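Local coordinates for Rho GTPase-activating protein 5 (Homo sapiens, PDB 5U4V), which probably acts as a GTPase-activating protein for Rho-family GTPases and carries pseudoGTPase domains, one of which, pG1, is the domain modelled here, at residues 9-14 with 70-75. Sequence-based numbering, arbitrary orientation.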
loop_
_atom_site.group_PDB
_atom_site.type_symbol
_atom_site.label_atom_id
_atom_site.label_comp_id
_atom_site.label_asym_id
_atom_site.label_seq_id
_atom_site.Cartn_x
_atom_site.Cartn_y
_atom_site.Cartn_z
ATOM N N VAL A 9 -12.080 -5.640 -4.106
ATOM C CA VAL A 9 -10.688 -5.485 -4.405
ATOM C C VAL A 9 -9.866 -6.193 -3.358
ATOM O O VAL A 9 -10.150 -6.102 -2.182
ATOM C CB VAL A 9 -10.303 -4.005 -4.490
ATOM C CG1 VAL A 9 -8.829 -3.854 -4.862
ATOM C CG2 VAL A 9 -11.186 -3.298 -5.503
ATOM N N ASN A 10 -8.885 -6.939 -3.802
ATOM C CA ASN A 10 -8.030 -7.649 -2.876
ATOM C C ASN A 10 -6.845 -6.796 -2.579
ATOM O O ASN A 10 -5.969 -6.661 -3.411
ATOM C CB ASN A 10 -7.571 -8.956 -3.484
ATOM C CG ASN A 10 -8.376 -10.129 -2.964
ATOM O OD1 ASN A 10 -8.599 -10.220 -1.773
ATOM N ND2 ASN A 10 -8.789 -11.047 -3.850
ATOM N N LEU A 11 -6.799 -6.203 -1.406
ATOM C CA LEU A 11 -5.709 -5.300 -1.128
ATOM C C LEU A 11 -4.727 -5.903 -0.201
ATOM O O LEU A 11 -4.928 -5.890 1.011
ATOM C CB LEU A 11 -6.221 -4.020 -0.508
ATOM C CG LEU A 11 -6.207 -2.867 -1.471
ATOM C CD1 LEU A 11 -6.863 -1.650 -0.824
ATOM C CD2 LEU A 11 -4.743 -2.612 -1.762
ATOM N N PHE A 12 -3.648 -6.407 -0.749
ATOM C CA PHE A 12 -2.570 -6.880 0.085
ATOM C C PHE A 12 -1.799 -5.698 0.684
ATOM O O PHE A 12 -1.736 -4.597 0.097
ATOM C CB PHE A 12 -1.632 -7.777 -0.720
ATOM C CG PHE A 12 -2.312 -8.979 -1.340
ATOM C CD1 PHE A 12 -2.439 -10.169 -0.621
ATOM C CD2 PHE A 12 -2.791 -8.932 -2.656
ATOM C CE1 PHE A 12 -3.045 -11.292 -1.193
ATOM C CE2 PHE A 12 -3.380 -10.054 -3.246
ATOM C CZ PHE A 12 -3.506 -11.240 -2.514
ATOM N N ILE A 13 -1.241 -5.926 1.873
ATOM C CA ILE A 13 -0.505 -4.898 2.585
ATOM C C ILE A 13 0.784 -5.499 3.142
ATOM O O ILE A 13 0.739 -6.378 4.037
ATOM C CB ILE A 13 -1.312 -4.258 3.752
ATOM C CG1 ILE A 13 -2.534 -3.491 3.243
ATOM C CG2 ILE A 13 -0.423 -3.319 4.558
ATOM C CD1 ILE A 13 -3.491 -3.015 4.352
ATOM N N LEU A 14 1.918 -4.995 2.631
ATOM C CA LEU A 14 3.253 -5.370 3.098
ATOM C C LEU A 14 3.746 -4.436 4.166
ATOM O O LEU A 14 3.523 -3.211 4.101
ATOM C CB LEU A 14 4.226 -5.318 1.966
ATOM C CG LEU A 14 4.350 -6.570 1.122
ATOM C CD1 LEU A 14 4.885 -6.158 -0.237
ATOM C CD2 LEU A 14 5.323 -7.532 1.812
ATOM N N GLY A 70 -4.388 -5.183 -5.640
ATOM C CA GLY A 70 -3.297 -4.229 -5.626
ATOM C C GLY A 70 -2.554 -4.412 -4.316
ATOM O O GLY A 70 -2.948 -5.240 -3.474
ATOM N N CYS A 71 -1.507 -3.629 -4.114
ATOM C CA CYS A 71 -0.669 -3.843 -2.952
ATOM C C CYS A 71 -0.159 -2.581 -2.271
ATOM O O CYS A 71 0.683 -1.878 -2.803
ATOM C CB CYS A 71 0.483 -4.757 -3.336
ATOM S SG CYS A 71 1.548 -5.150 -1.942
ATOM N N PHE A 72 -0.679 -2.321 -1.079
ATOM C CA PHE A 72 -0.111 -1.328 -0.177
ATOM C C PHE A 72 1.229 -1.742 0.384
ATOM O O PHE A 72 1.392 -2.870 0.834
ATOM C CB PHE A 72 -1.044 -1.057 0.986
ATOM C CG PHE A 72 -2.110 -0.069 0.689
ATOM C CD1 PHE A 72 -2.061 0.700 -0.469
ATOM C CD2 PHE A 72 -3.159 0.114 1.593
ATOM C CE1 PHE A 72 -3.067 1.626 -0.740
ATOM C CE2 PHE A 72 -4.176 1.043 1.321
ATOM C CZ PHE A 72 -4.124 1.802 0.156
ATOM N N CYS A 73 2.198 -0.826 0.343
ATOM C CA CYS A 73 3.487 -1.084 0.965
ATOM C C CYS A 73 3.831 0.034 1.924
ATOM O O CYS A 73 3.999 1.187 1.529
ATOM C CB CYS A 73 4.583 -1.260 -0.097
ATOM S SG CYS A 73 4.161 -2.407 -1.435
ATOM N N VAL A 74 3.931 -0.323 3.191
ATOM C CA VAL A 74 4.048 0.608 4.313
ATOM C C VAL A 74 5.423 0.381 4.946
ATOM O O VAL A 74 5.891 -0.737 5.075
ATOM C CB VAL A 74 2.948 0.354 5.394
ATOM C CG1 VAL A 74 2.858 1.462 6.433
ATOM C CG2 VAL A 74 1.625 0.127 4.751
ATOM N N PHE A 75 6.055 1.476 5.326
ATOM C CA PHE A 75 7.354 1.478 5.980
ATOM C C PHE A 75 7.437 2.751 6.825
ATOM O O PHE A 75 6.764 3.764 6.514
ATOM C CB PHE A 75 8.486 1.434 4.936
ATOM C CG PHE A 75 8.525 2.627 4.029
ATOM C CD1 PHE A 75 7.619 2.748 2.972
ATOM C CD2 PHE A 75 9.427 3.696 4.279
ATOM C CE1 PHE A 75 7.643 3.883 2.182
ATOM C CE2 PHE A 75 9.420 4.807 3.474
ATOM C CZ PHE A 75 8.553 4.893 2.424
#
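Phe12 and Leu14 of strand 9-14 each give their N-H to strand 70-75 and take one back at their carbonyl oxygen, pairing the two strands as parallel neighbours whose axes cross at 24°. Gly70 N to Asn10 O (3.1 Å) opens the series and Val74 N to Leu14 O closes it; between them, Phe72 bonds to both Phe12 and Leu14, its O taking Leu14 N at 2.8 Å. On the face with Leu11, Ile13 and Phe72, CG1 of Ile13 runs alongside Phe72, 3.6 Å from its CB, both side chains pointing the same way. Leu11 brings CD2 over one face of the Phe72 ring, while Leu163 and Val166 of helix 156-173 and Leu23 of helix 19-28 also touch that phenylalanine. Farther on, Ile13 CG2 meets Val74 CG2 at 4.0 Å. On the other face Leu14 CD1 touches both sulfurs, 3.9 Å from Cys71 SG and 4.0 Å from Cys73 SG, and Phe12 CB packs more loosely on Cys71 SG. With its SG anti to the backbone N (chi1 -177°), Cys71 comes within reach of that methyl. In these central strands of a P-loop-type G-domain sheet, five backbone hydrogen bonds use up buried polar groups, leaving Phe72 and both thiols in apolar contacts.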